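Local coordinates for diguanylate cyclase (Pseudomonas aeruginosa, PDB 5M3C), which joins a GGDEF domain, here holding GTP and a calcium ion, to an EAL domain that has a calcium site of its own, at residues M150-S155 / R160-T165; T173-L178 / A232-L237; S341-L346 / R379-T384; R297-I302 / L348-I353. All coordinates share one frame; numbering follows the deposited sequence.

Contact 1 (M150-S155 / R160-T165). With GTP (guanosine-5'-triphosphate), chain I.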
# COMPACT_ATOMS: atom_id res chain seq x y z
N MET B 150 -23.31 17.10 8.74
CA MET B 150 -23.06 15.74 9.20
C MET B 150 -22.94 14.81 8.01
O MET B 150 -22.06 13.96 7.98
CB MET B 150 -24.18 15.26 10.14
CG MET B 150 -24.05 13.80 10.54
SD MET B 150 -24.48 12.66 9.21
CE MET B 150 -26.25 12.93 9.12
N TYR B 151 -23.82 14.97 7.02
CA TYR B 151 -23.75 14.16 5.80
C TYR B 151 -22.47 14.46 5.03
O TYR B 151 -21.86 13.56 4.43
CB TYR B 151 -24.99 14.40 4.92
CG TYR B 151 -26.21 13.64 5.38
CD1 TYR B 151 -26.20 12.25 5.47
CD2 TYR B 151 -27.38 14.30 5.73
CE1 TYR B 151 -27.31 11.55 5.90
CE2 TYR B 151 -28.50 13.61 6.15
CZ TYR B 151 -28.45 12.23 6.23
OH TYR B 151 -29.56 11.53 6.65
N ARG B 152 -22.05 15.72 5.05
CA ARG B 152 -20.78 16.10 4.45
C ARG B 152 -19.63 15.38 5.13
O ARG B 152 -18.80 14.75 4.48
CB ARG B 152 -20.58 17.61 4.54
CG ARG B 152 -19.26 18.11 3.97
CD ARG B 152 -19.15 17.82 2.48
NE ARG B 152 -18.23 18.74 1.82
CZ ARG B 152 -17.87 18.66 0.55
NH1 ARG B 152 -17.02 19.54 0.03
NH2 ARG B 152 -18.34 17.68 -0.22
N ALA B 153 -19.57 15.46 6.46
CA ALA B 153 -18.57 14.74 7.22
C ALA B 153 -18.67 13.26 6.90
O ALA B 153 -17.66 12.54 6.89
CB ALA B 153 -18.77 14.96 8.71
N LYS B 154 -19.89 12.81 6.64
CA LYS B 154 -20.14 11.41 6.30
C LYS B 154 -19.53 11.06 4.95
O LYS B 154 -19.03 9.96 4.77
CB LYS B 154 -21.66 11.15 6.27
CG LYS B 154 -22.09 9.84 6.92
CD LYS B 154 -21.79 9.83 8.41
CE LYS B 154 -22.71 8.86 9.14
NZ LYS B 154 -22.22 8.54 10.52
N SER B 155 -19.56 12.01 4.01
CA SER B 155 -19.04 11.75 2.65
C SER B 155 -17.53 11.99 2.52
O SER B 155 -16.85 11.23 1.83
CB SER B 155 -19.79 12.60 1.62
OG SER B 155 -19.36 13.95 1.65
N ARG B 160 -14.91 12.28 11.64
CA ARG B 160 -14.43 13.63 11.36
C ARG B 160 -15.49 14.68 11.70
O ARG B 160 -16.63 14.34 12.03
CB ARG B 160 -14.02 13.76 9.89
CG ARG B 160 -15.18 13.62 8.92
CD ARG B 160 -14.73 13.76 7.47
NE ARG B 160 -14.11 15.06 7.21
CZ ARG B 160 -12.80 15.24 7.01
NH1 ARG B 160 -11.97 14.20 7.03
NH2 ARG B 160 -12.33 16.45 6.78
N ILE B 161 -15.11 15.94 11.59
CA ILE B 161 -16.01 17.06 11.87
C ILE B 161 -16.11 17.96 10.63
O ILE B 161 -15.12 18.15 9.93
CB ILE B 161 -15.50 17.88 13.06
CG1 ILE B 161 -15.58 17.05 14.34
CG2 ILE B 161 -16.30 19.16 13.23
CD1 ILE B 161 -14.93 17.68 15.55
N GLU B 162 -17.30 18.49 10.37
CA GLU B 162 -17.47 19.41 9.25
C GLU B 162 -18.38 20.59 9.60
O GLU B 162 -19.37 20.44 10.32
CB GLU B 162 -18.02 18.68 8.03
CG GLU B 162 -17.04 17.71 7.39
CD GLU B 162 -15.86 18.41 6.74
OE1 GLU B 162 -16.05 19.49 6.14
OE2 GLU B 162 -14.73 17.88 6.84
N TYR B 163 -18.02 21.76 9.08
CA TYR B 163 -18.84 22.95 9.24
C TYR B 163 -19.82 23.09 8.08
O TYR B 163 -19.60 22.55 7.00
CB TYR B 163 -17.97 24.20 9.33
CG TYR B 163 -17.39 24.42 10.71
CD1 TYR B 163 -16.17 23.86 11.06
CD2 TYR B 163 -18.07 25.16 11.66
CE1 TYR B 163 -15.64 24.05 12.32
CE2 TYR B 163 -17.54 25.36 12.92
CZ TYR B 163 -16.33 24.80 13.25
OH TYR B 163 -15.79 24.98 14.50
N TYR B 164 -20.90 23.82 8.32
CA TYR B 164 -21.90 24.04 7.30
C TYR B 164 -21.37 24.98 6.22
O TYR B 164 -20.53 25.83 6.50
CB TYR B 164 -23.18 24.63 7.91
CG TYR B 164 -24.22 24.99 6.88
CD1 TYR B 164 -24.89 24.00 6.17
CD2 TYR B 164 -24.54 26.31 6.62
CE1 TYR B 164 -25.85 24.32 5.22
CE2 TYR B 164 -25.50 26.64 5.67
CZ TYR B 164 -26.15 25.64 4.98
OH TYR B 164 -27.10 25.96 4.04
N THR B 165 -21.83 24.79 4.99
CA THR B 165 -21.55 25.72 3.91
C THR B 165 -22.77 25.81 2.99
O THR B 165 -23.50 24.83 2.82
CB THR B 165 -20.30 25.33 3.09
OG1 THR B 165 -20.60 24.18 2.27
CG2 THR B 165 -19.11 25.02 4.00
PG GTP I . -23.53 5.44 8.43
O1G GTP I . -23.71 5.55 6.93
O2G GTP I . -22.13 5.71 8.91
O3G GTP I . -24.60 6.14 9.24
O3B GTP I . -23.70 3.87 8.77
PB GTP I . -24.92 3.33 9.66
O1B GTP I . -24.97 1.82 9.53
O2B GTP I . -24.84 3.95 11.03
O3A GTP I . -26.17 3.94 8.85
PA GTP I . -27.58 4.30 9.56
O1A GTP I . -28.67 4.15 8.53
O2A GTP I . -27.43 5.59 10.32
O5' GTP I . -27.74 3.11 10.62
C5' GTP I . -28.37 3.38 11.86
C4' GTP I . -28.33 2.11 12.68
O4' GTP I . -28.62 2.41 14.04
C3' GTP I . -29.36 1.10 12.19
O3' GTP I . -28.73 -0.14 11.84
C2' GTP I . -30.31 0.93 13.36
O2' GTP I . -30.72 -0.43 13.52
C1' GTP I . -29.49 1.40 14.54
N9 GTP I . -30.37 1.91 15.61
C8 GTP I . -31.18 2.98 15.54
N7 GTP I . -31.85 3.13 16.71
C5 GTP I . -31.45 2.15 17.54
C6 GTP I . -31.75 1.73 18.93
O6 GTP I . -32.57 2.37 19.62
N1 GTP I . -31.12 0.65 19.42
C2 GTP I . -30.23 -0.05 18.69
N2 GTP I . -29.63 -1.12 19.24
N3 GTP I . -29.91 0.28 17.41
C4 GTP I . -30.48 1.35 16.81
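Arg160, just before strand 161-163, and Glu162 within it bend over Ala153 of the facing helix and spend their charges on each other instead of on the helix. No hydrogen bond crosses between 150-155 and 160-165; methylene groups pack on the methyl and on the backbone CA and O of Ala153. Glu162 CG lies 3.5 Å from Ala153 CB, and Arg160 CG is 3.8 Å from the same methyl. Alanine suits this place, since a small side chain lets the two long ones lie close to the helix backbone.

Arg160 starts with CG between its backbone N and carbonyl carbon (chi1 66°), which lays CG against the methyl and CD beside Ala153 O (3.2 Å). A bend at chi3 then swings the guanidinium back to Glu162. It grips side-on, NE at 2.9 Å and NH2 at 2.8 Å from the single oxygen Glu162 OE2, which lies almost in the guanidinium plane. Arg156 forms a further salt bridge to that oxygen. Arg152 CG comes within 4.1 Å of Glu162 CG, without its charged end meeting the carboxylate.

Helix and strand belong to the beta-alpha-beta unit 119-132, 139-155, 161-163, their short axes 7.0 Å apart with directions 131° apart. One residue on, Lys154 leaves the helix away from the strand, and its amine reaches GTP, where NZ makes a weak 3.3 Å hydrogen bond to O2G; it also has a salt bridge to Asp43.

With two arginines converging on Glu162 OE2, the carboxylate probably stays ionised and offsets the closeness of the like charges of Arg160 and Arg156.

Contact 2 (T173-L178 / A232-L237); sequences TERMAL and AEDCGL
Arg175 sets off with CG roughly anti to its backbone N (chi1 -151°), then bends at both chi2 and chi3, while Asp234 has its carboxyl carbon fully anti to N (chi1 -179°); together these rotations carry the two charged groups across the gap between helix 168-187 and the end of helix 225-234. The result is a salt bridge, with Arg175 NH2 2.9 Å from Asp234 OD2. The carboxylate does not lie flat against the guanidinium: their planes stand 77° apart, and a single nitrogen meets a single oxygen. Such a one-point ion pair probably leaves the rotation of the groups less constrained.

The other terminal nitrogen, NH1, has a salt bridge to Glu179, one turn further along the arginine's own helix. Arginine suits this place because its branched end can serve an acid on each helix at once. Cys235 adds a van der Waals contact, its CB lying near the guanidinium plane, at the edge, 3.9 Å from NH1.

The chain turns just here. Cys235 is the first residue to leave helix 225-234, Gly236 takes a positive phi that glycine accepts readily, and Leu237, whose N bonds back to Ala232 O at 2.7 Å, occupies the N-cap position of helix 238-259. Beside the ion pair, Arg175 and Leu178 pack on Leu231, giving the polar bridge an apolar flank. Asp234 itself comes within about 6 Å of GTP.

This is an interhelical salt bridge beside an apolar helix-helix seam, on the long helix that leads from the GGDEF fold to the first strand of the EAL barrel.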
# COMPACT_ATOMS: atom_id res chain seq x y z
N THR B 173 -28.85 15.96 -0.44
CA THR B 173 -30.07 15.44 -1.03
C THR B 173 -29.75 14.71 -2.33
O THR B 173 -30.19 13.57 -2.53
CB THR B 173 -31.13 16.53 -1.29
OG1 THR B 173 -30.72 17.34 -2.40
CG2 THR B 173 -31.33 17.41 -0.07
N GLU B 174 -28.97 15.34 -3.20
CA GLU B 174 -28.60 14.73 -4.48
C GLU B 174 -28.04 13.32 -4.30
O GLU B 174 -28.45 12.37 -4.99
CB GLU B 174 -27.57 15.57 -5.24
CG GLU B 174 -26.71 14.75 -6.20
CD GLU B 174 -26.14 15.55 -7.36
OE1 GLU B 174 -24.97 15.31 -7.72
OE2 GLU B 174 -26.86 16.42 -7.91
N ARG B 175 -27.10 13.19 -3.36
CA ARG B 175 -26.51 11.90 -3.06
C ARG B 175 -27.60 10.89 -2.71
O ARG B 175 -27.55 9.74 -3.13
CB ARG B 175 -25.52 12.02 -1.90
CG ARG B 175 -24.39 11.00 -1.94
CD ARG B 175 -24.21 10.31 -0.60
NE ARG B 175 -25.32 9.39 -0.33
CZ ARG B 175 -25.31 8.09 -0.61
NH1 ARG B 175 -26.37 7.34 -0.33
NH2 ARG B 175 -24.24 7.53 -1.18
N MET B 176 -28.59 11.34 -1.94
CA MET B 176 -29.70 10.47 -1.56
C MET B 176 -30.54 10.09 -2.79
O MET B 176 -30.92 8.93 -2.97
CB MET B 176 -30.59 11.15 -0.52
CG MET B 176 -29.98 11.25 0.87
SD MET B 176 -30.94 12.35 1.94
CE MET B 176 -29.94 12.34 3.43
N ALA B 177 -30.83 11.08 -3.63
CA ALA B 177 -31.62 10.85 -4.82
C ALA B 177 -30.94 9.81 -5.71
O ALA B 177 -31.51 8.77 -6.02
CB ALA B 177 -31.82 12.15 -5.58
N LEU B 178 -29.70 10.10 -6.09
CA LEU B 178 -28.96 9.21 -6.98
C LEU B 178 -28.94 7.78 -6.46
O LEU B 178 -28.94 6.83 -7.25
CB LEU B 178 -27.54 9.73 -7.20
CG LEU B 178 -27.44 10.96 -8.09
CD1 LEU B 178 -26.00 11.43 -8.23
CD2 LEU B 178 -28.05 10.69 -9.46
N ALA B 232 -22.28 3.52 -5.65
CA ALA B 232 -22.63 2.13 -5.41
C ALA B 232 -21.78 1.54 -4.29
O ALA B 232 -22.30 0.91 -3.37
CB ALA B 232 -22.47 1.31 -6.69
N GLU B 233 -20.47 1.75 -4.37
CA GLU B 233 -19.56 1.29 -3.32
C GLU B 233 -19.97 1.86 -1.95
O GLU B 233 -19.99 1.14 -0.96
CB GLU B 233 -18.11 1.67 -3.65
CG GLU B 233 -17.49 0.82 -4.75
CD GLU B 233 -16.18 1.38 -5.29
OE1 GLU B 233 -15.84 2.54 -4.97
OE2 GLU B 233 -15.50 0.65 -6.04
N ASP B 234 -20.31 3.14 -1.93
CA ASP B 234 -20.68 3.82 -0.68
C ASP B 234 -21.98 3.29 -0.10
O ASP B 234 -22.04 2.99 1.10
CB ASP B 234 -20.79 5.33 -0.90
CG ASP B 234 -21.14 6.09 0.37
OD1 ASP B 234 -20.84 5.59 1.48
OD2 ASP B 234 -21.72 7.20 0.27
N CYS B 235 -23.01 3.16 -0.92
CA CYS B 235 -24.31 2.68 -0.42
C CYS B 235 -24.58 1.22 -0.76
O CYS B 235 -25.73 0.81 -0.92
CB CYS B 235 -25.44 3.57 -0.94
SG CYS B 235 -25.66 3.53 -2.73
N GLY B 236 -23.51 0.43 -0.88
CA GLY B 236 -23.62 -1.02 -1.01
C GLY B 236 -24.48 -1.50 -2.16
O GLY B 236 -25.42 -2.27 -1.97
N LEU B 237 -24.15 -1.06 -3.37
CA LEU B 237 -24.86 -1.50 -4.57
C LEU B 237 -23.91 -2.07 -5.61
O LEU B 237 -24.32 -2.45 -6.69
CB LEU B 237 -25.65 -0.33 -5.17
CG LEU B 237 -26.86 0.13 -4.35
CD1 LEU B 237 -27.49 1.37 -4.96
CD2 LEU B 237 -27.88 -0.98 -4.22

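Contact 3 (S341-L346 / R379-T384)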
# COMPACT_ATOMS: atom_id res chain seq x y z
N SER B 341 7.51 -8.99 -8.48
CA SER B 341 7.51 -10.35 -7.96
C SER B 341 6.11 -10.93 -7.96
O SER B 341 5.89 -12.05 -8.43
CB SER B 341 8.07 -10.36 -6.53
OG SER B 341 8.00 -11.65 -5.97
N TYR B 342 5.16 -10.17 -7.42
CA TYR B 342 3.78 -10.61 -7.30
C TYR B 342 3.08 -10.66 -8.66
O TYR B 342 2.15 -11.44 -8.86
CB TYR B 342 3.04 -9.66 -6.35
CG TYR B 342 1.64 -10.10 -5.96
CD1 TYR B 342 1.45 -11.13 -5.05
CD2 TYR B 342 0.52 -9.46 -6.47
CE1 TYR B 342 0.18 -11.52 -4.68
CE2 TYR B 342 -0.75 -9.84 -6.10
CZ TYR B 342 -0.92 -10.88 -5.21
OH TYR B 342 -2.19 -11.26 -4.84
N LEU B 343 3.54 -9.83 -9.59
CA LEU B 343 2.95 -9.75 -10.93
C LEU B 343 3.02 -11.09 -11.67
O LEU B 343 2.12 -11.43 -12.44
CB LEU B 343 3.66 -8.67 -11.75
CG LEU B 343 3.25 -8.53 -13.22
CD1 LEU B 343 1.76 -8.22 -13.35
CD2 LEU B 343 4.07 -7.44 -13.90
N LYS B 344 4.09 -11.85 -11.44
CA LYS B 344 4.30 -13.11 -12.15
C LYS B 344 3.39 -14.19 -11.60
O LYS B 344 2.83 -14.99 -12.35
CB LYS B 344 5.77 -13.54 -12.04
CG LYS B 344 6.30 -14.26 -13.27
CD LYS B 344 5.52 -15.52 -13.60
CE LYS B 344 5.19 -15.57 -15.08
NZ LYS B 344 4.62 -16.89 -15.48
N ARG B 345 3.24 -14.22 -10.28
CA ARG B 345 2.47 -15.27 -9.60
C ARG B 345 1.00 -15.26 -10.01
O ARG B 345 0.28 -16.24 -9.80
CB ARG B 345 2.60 -15.14 -8.08
CG ARG B 345 4.01 -15.39 -7.55
CD ARG B 345 4.06 -15.30 -6.03
N LEU B 346 0.55 -14.15 -10.59
CA LEU B 346 -0.82 -14.03 -11.07
C LEU B 346 -0.98 -14.68 -12.44
O LEU B 346 -0.18 -14.44 -13.34
CB LEU B 346 -1.23 -12.57 -11.17
CG LEU B 346 -1.14 -11.75 -9.89
CD1 LEU B 346 -1.52 -10.30 -10.16
CD2 LEU B 346 -2.03 -12.34 -8.81
N ARG B 379 5.93 -8.45 -22.67
CA ARG B 379 6.46 -9.43 -23.61
C ARG B 379 7.28 -10.48 -22.88
O ARG B 379 7.02 -11.68 -23.00
CB ARG B 379 7.33 -8.74 -24.67
N SER B 380 8.26 -10.03 -22.09
CA SER B 380 9.14 -10.93 -21.34
C SER B 380 8.36 -11.91 -20.46
O SER B 380 8.72 -13.08 -20.35
CB SER B 380 10.10 -10.12 -20.47
OG SER B 380 9.40 -9.36 -19.50
N MET B 381 7.30 -11.42 -19.83
CA MET B 381 6.49 -12.24 -18.94
C MET B 381 5.47 -13.08 -19.71
O MET B 381 4.69 -13.82 -19.11
CB MET B 381 5.76 -11.36 -17.92
CG MET B 381 6.69 -10.62 -16.97
SD MET B 381 5.86 -9.97 -15.51
CE MET B 381 5.36 -11.49 -14.71
N GLN B 382 5.49 -12.95 -21.03
CA GLN B 382 4.55 -13.68 -21.88
C GLN B 382 3.11 -13.25 -21.57
O GLN B 382 2.25 -14.08 -21.30
CB GLN B 382 4.71 -15.19 -21.68
N LEU B 383 2.88 -11.94 -21.61
CA LEU B 383 1.54 -11.39 -21.38
C LEU B 383 1.08 -10.56 -22.57
O LEU B 383 1.82 -9.71 -23.06
CB LEU B 383 1.53 -10.51 -20.12
CG LEU B 383 1.59 -11.23 -18.77
CD1 LEU B 383 1.46 -10.22 -17.64
CD2 LEU B 383 0.50 -12.29 -18.66
N THR B 384 -0.14 -10.81 -23.03
CA THR B 384 -0.69 -10.04 -24.14
C THR B 384 -0.83 -8.58 -23.72
O THR B 384 -1.78 -8.22 -23.02
CB THR B 384 -2.06 -10.58 -24.58
OG1 THR B 384 -1.94 -11.96 -24.96
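Beside Met381, which crosses to Leu343 and Lys344, the backbone bond Gln382 N to Arg379 O spans 2.8 Å and helps to end helix 365-380. Gln382 has a positive phi, and two bonds lead back into the last turn: a Schellman motif, set within the (beta/alpha) barrel of the EAL domain. The turn then feeds Leu383 and Thr384 into the strand 384-387.

Met381 stands at this helix end with its side chain directed at 341-346. CG lies anti to the carbonyl carbon (chi1 -64°) and the chain stays extended at chi2, which carries SD to Leu343; a bend at chi3 (65°) then sets the CE methyl against CA, CB and CG of Lys344. An unbranched, flexible methionine can reach across from one helix to the other. Lys344 runs past it in the opposite direction, placing the aliphatic CB and CG against CE.

The lysine's helix also faces the second subunit, where Lys344 packs on Ala369 and Ser341 on His366 of that other chain. Leu343 meets the methionine obliquely, its CD2 methyl 3.5 Å and its CG 3.8 Å from Met381 SD.

Contact 4 (R297-I302 / L348-I353); sequences RLQLEI and LDILKI. With CA (calcium ion), chain H.
Glu301 leaves its strand in the EAL (beta/alpha) barrel sidelong to Lys352, and from CG onward its atoms approach the lysine. From CB the chain runs straight: CG, beside the backbone N (chi1 -68°), comes 4.1 Å from Lys352 CD, and the extended chi2 carries the carboxylate out to the metal and the amine. There the two oxygens divide the work. OE1 binds the calcium ion at 2.1 Å, while OE2 accepts a hydrogen bond from Lys352 NZ at 2.7 Å, part of a salt bridge. The ammonium approaches from above the carboxylate plane, 46° out of it, and the two side chains cross at about a right angle.

In the parallel part of the barrel sheet, strands 298-303 and 350-353 are not neighbours; strand 327-333 runs between them, and contact is by side chains alone, bridging over the middle strand. Asp331 on that strand, with Asn269 and Glu210, completes the calcium site; Glu210 is the glutamate of the EAL sequence itself. A carboxylate suits position 301 because it can serve a metal and an amine at once, and Lys352 NZ has a further hydrogen bond to Gln408.

Two residues earlier on each strand, Gln299 and Ile350 meet, both touching Ala329 of the strand between. The extended glutamine crosses the isoleucine at about a right angle, its CD 3.8 Å from Ile350 CG1.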
# COMPACT_ATOMS: atom_id res chain seq x y z
N ARG B 297 -14.52 -17.31 -23.90
CA ARG B 297 -15.07 -16.11 -24.55
C ARG B 297 -15.12 -14.89 -23.62
O ARG B 297 -15.27 -13.76 -24.09
CB ARG B 297 -16.47 -16.41 -25.10
N LEU B 298 -15.00 -15.11 -22.31
CA LEU B 298 -15.14 -14.02 -21.33
C LEU B 298 -13.81 -13.63 -20.65
O LEU B 298 -13.07 -14.49 -20.15
CB LEU B 298 -16.17 -14.40 -20.26
CG LEU B 298 -16.28 -13.48 -19.04
CD1 LEU B 298 -17.07 -12.22 -19.37
CD2 LEU B 298 -16.92 -14.22 -17.88
N GLN B 299 -13.54 -12.33 -20.60
CA GLN B 299 -12.35 -11.81 -19.94
C GLN B 299 -12.71 -10.87 -18.79
O GLN B 299 -13.54 -9.96 -18.95
CB GLN B 299 -11.45 -11.08 -20.94
CG GLN B 299 -10.31 -10.30 -20.30
CD GLN B 299 -9.40 -9.65 -21.33
OE1 GLN B 299 -8.96 -10.30 -22.28
NE2 GLN B 299 -9.10 -8.37 -21.13
N LEU B 300 -12.08 -11.09 -17.64
CA LEU B 300 -12.31 -10.25 -16.47
C LEU B 300 -11.14 -9.32 -16.22
O LEU B 300 -10.03 -9.77 -15.92
CB LEU B 300 -12.54 -11.12 -15.23
CG LEU B 300 -13.76 -12.04 -15.30
CD1 LEU B 300 -13.77 -12.98 -14.11
CD2 LEU B 300 -15.05 -11.23 -15.37
N GLU B 301 -11.38 -8.02 -16.36
CA GLU B 301 -10.34 -7.01 -16.14
C GLU B 301 -10.34 -6.59 -14.68
O GLU B 301 -11.39 -6.34 -14.11
CB GLU B 301 -10.59 -5.79 -17.03
CG GLU B 301 -10.39 -6.03 -18.52
CD GLU B 301 -10.65 -4.80 -19.36
OE1 GLU B 301 -10.89 -3.72 -18.77
OE2 GLU B 301 -10.63 -4.90 -20.60
N ILE B 302 -9.15 -6.52 -14.09
CA ILE B 302 -9.04 -6.11 -12.69
C ILE B 302 -7.99 -5.01 -12.56
O ILE B 302 -6.88 -5.14 -13.08
CB ILE B 302 -8.68 -7.29 -11.78
CG1 ILE B 302 -9.49 -8.52 -12.17
CG2 ILE B 302 -8.93 -6.92 -10.32
CD1 ILE B 302 -9.36 -9.69 -11.22
N LEU B 348 -2.28 -14.10 -15.17
CA LEU B 348 -2.82 -13.10 -16.07
C LEU B 348 -2.62 -13.53 -17.52
O LEU B 348 -1.75 -14.34 -17.82
CB LEU B 348 -2.13 -11.76 -15.84
CG LEU B 348 -2.31 -11.18 -14.43
CD1 LEU B 348 -1.36 -10.02 -14.20
CD2 LEU B 348 -3.75 -10.77 -14.22
N ASP B 349 -3.45 -12.98 -18.41
CA ASP B 349 -3.30 -13.21 -19.84
C ASP B 349 -3.03 -11.89 -20.55
O ASP B 349 -2.27 -11.84 -21.53
CB ASP B 349 -4.57 -13.85 -20.40
CG ASP B 349 -4.88 -15.19 -19.77
OD1 ASP B 349 -4.03 -16.11 -19.86
OD2 ASP B 349 -5.97 -15.34 -19.18
N ILE B 350 -3.64 -10.83 -20.05
CA ILE B 350 -3.59 -9.52 -20.70
C ILE B 350 -2.97 -8.48 -19.78
O ILE B 350 -3.06 -8.58 -18.56
CB ILE B 350 -5.00 -9.05 -21.10
CG1 ILE B 350 -5.72 -10.14 -21.91
CG2 ILE B 350 -4.94 -7.74 -21.87
CD1 ILE B 350 -5.09 -10.43 -23.25
N LEU B 351 -2.33 -7.47 -20.38
CA LEU B 351 -1.74 -6.37 -19.63
C LEU B 351 -2.19 -5.06 -20.28
O LEU B 351 -1.81 -4.76 -21.42
CB LEU B 351 -0.21 -6.49 -19.65
CG LEU B 351 0.68 -5.49 -18.88
CD1 LEU B 351 0.45 -4.05 -19.32
CD2 LEU B 351 0.47 -5.63 -17.39
N LYS B 352 -2.99 -4.27 -19.57
CA LYS B 352 -3.53 -3.04 -20.14
C LYS B 352 -2.76 -1.79 -19.71
O LYS B 352 -2.76 -1.43 -18.53
CB LYS B 352 -5.01 -2.91 -19.79
CG LYS B 352 -5.81 -4.17 -20.04
CD LYS B 352 -7.29 -3.88 -20.22
CE LYS B 352 -7.57 -3.20 -21.55
NZ LYS B 352 -9.02 -3.04 -21.81
N ILE B 353 -2.11 -1.14 -20.67
CA ILE B 353 -1.32 0.05 -20.40
C ILE B 353 -2.22 1.24 -20.10
O ILE B 353 -3.09 1.57 -20.91
CB ILE B 353 -0.41 0.41 -21.59
CG1 ILE B 353 0.39 -0.81 -22.05
CG2 ILE B 353 0.52 1.56 -21.22
CD1 ILE B 353 1.29 -0.55 -23.24
CA CA H . -11.21 -1.64 -18.43

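Contacts 1 and 2 follow in series along the chain, ahead of contacts 3 and 4, whose segments alternate. Contacts 1 and 2 have centres about 16 Å apart and touch where Tyr151 CZ meets Met176 CE at 3.2 Å; both lie near GTP, contact 1 through Lys154. Contacts 3 and 4 form a second pair, about 12 Å between centres. Thr384 N and O make probable backbone hydrogen bonds with Asp349 O and Leu351 N, so the helix end of contact 3 leads into a strand beside contact 4, which holds the EAL calcium ion. The pairs stand well apart: contacts 1 and 4 have centres about 39 Å apart, on opposite sides of the chain's centre.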